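Local atomic coordinates of Pbp related beta-lactamase (Pyrococcus abyssi, PDB entry 2QMI), a protein that probably hydrolyses peptide or related amide bonds as a serine peptidase of the penicillin-binding protein and beta-lactamase family, assembling into a self-compartmentalizing octamer. Residues G331-P334 / S335-A338. Sequence-based numbering, arbitrary orientation.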
# COMPACT_ATOMS: atom_id res chain seq x y z
N GLY A 331 -9.66 5.29 -30.24
CA GLY A 331 -9.07 3.97 -30.14
C GLY A 331 -8.34 3.51 -31.39
O GLY A 331 -7.30 2.84 -31.30
N TYR A 332 -8.89 3.84 -32.55
CA TYR A 332 -8.27 3.48 -33.82
C TYR A 332 -8.46 4.62 -34.82
O TYR A 332 -9.57 5.11 -35.02
CB TYR A 332 -8.89 2.19 -34.37
CG TYR A 332 -8.10 1.60 -35.50
CD1 TYR A 332 -6.82 1.08 -35.29
CD2 TYR A 332 -8.60 1.60 -36.80
CE1 TYR A 332 -6.06 0.57 -36.35
CE2 TYR A 332 -7.85 1.11 -37.86
CZ TYR A 332 -6.59 0.60 -37.64
OH TYR A 332 -5.84 0.13 -38.70
N PRO A 333 -7.37 5.06 -35.48
CA PRO A 333 -7.41 6.16 -36.45
C PRO A 333 -8.44 6.01 -37.57
O PRO A 333 -8.35 5.10 -38.39
CB PRO A 333 -5.98 6.19 -37.00
CG PRO A 333 -5.16 5.59 -35.89
CD PRO A 333 -6.03 4.45 -35.44
N PRO A 334 -9.44 6.90 -37.60
CA PRO A 334 -10.48 6.84 -38.64
C PRO A 334 -9.87 6.90 -40.04
O PRO A 334 -10.38 6.28 -40.97
CB PRO A 334 -11.34 8.07 -38.33
CG PRO A 334 -11.20 8.21 -36.85
CD PRO A 334 -9.72 7.98 -36.64
N SER A 335 -8.78 7.65 -40.18
CA SER A 335 -8.12 7.79 -41.47
C SER A 335 -7.69 6.42 -42.01
O SER A 335 -7.83 6.15 -43.20
CB SER A 335 -6.89 8.70 -41.35
OG SER A 335 -5.88 8.09 -40.59
N TYR A 336 -7.19 5.56 -41.12
CA TYR A 336 -6.76 4.22 -41.49
C TYR A 336 -7.94 3.43 -42.06
O TYR A 336 -7.81 2.73 -43.08
CB TYR A 336 -6.17 3.50 -40.28
CG TYR A 336 -4.83 4.05 -39.84
CD1 TYR A 336 -4.29 5.18 -40.43
CD2 TYR A 336 -4.10 3.43 -38.82
CE1 TYR A 336 -3.06 5.69 -40.04
CE2 TYR A 336 -2.86 3.93 -38.41
CZ TYR A 336 -2.35 5.05 -39.03
OH TYR A 336 -1.13 5.55 -38.65
N ILE A 337 -9.09 3.54 -41.40
CA ILE A 337 -10.29 2.86 -41.87
C ILE A 337 -10.70 3.44 -43.23
O ILE A 337 -11.00 2.71 -44.17
CB ILE A 337 -11.44 3.04 -40.85
CG1 ILE A 337 -11.06 2.35 -39.53
CG2 ILE A 337 -12.74 2.48 -41.42
CD1 ILE A 337 -12.13 2.41 -38.47
N ALA A 338 -10.71 4.77 -43.32
CA ALA A 338 -11.08 5.43 -44.56
C ALA A 338 -10.20 4.97 -45.72
O ALA A 338 -10.70 4.63 -46.80
CB ALA A 338 -10.96 6.94 -44.40
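Pro334 O receives Ala338 N at 2.8 Å, the first regular helical link after the N-cap residue Pro333. The carbonyl O of Pro333 itself takes two weak bonds, from Tyr336 N at 3.0 Å and from Ile337 N at 3.5 Å. The pair of prolines illustrates how a helix can begin on residues that lack an N-H: at the N-cap and first helical positions their nitrogens would find no acceptor in a preceding turn, so a proline there costs no helical hydrogen bond. Tyr336 folds back over this start. With CG anti to its carbonyl carbon (chi1 -71°), the ring leans toward the cap and receives Pro333 CB over the middle of one face, a CH-pi contact with CB 3.8 Å from the ring centroid. Pro333 CG reaches the same ring nearer its CD2 and CE2 side. In the Beta-lactamase fold of this chain, helix 334-345 follows strand 321-327 and lies against the antiparallel sheet; Pro334 and Ala338 rest on Tyr312 and Val325, while Tyr332 turns to Phe9 and Lys13 of helix 3-16. Tyr332 and Tyr336 meet as an offset edge-to-face pair, the edge of Tyr336 directed at the face of Tyr332, with centroids 5.8 Å apart and planes at 76°. Tyr332 OH lies by the CB and CD2 of Tyr336, 3.7 Å from CB. Ile337 CG1 comes at the edge of the Tyr332 ring, near its plane, by CD2 and CE2, 3.8 Å from CD2; Tyr336 CB lies by CE2 too. Beyond this turn, Tyr336 stacks with Phe356, and a hydrogen bond from Tyr332 N to Glu327 ties the loop to strand 321-327.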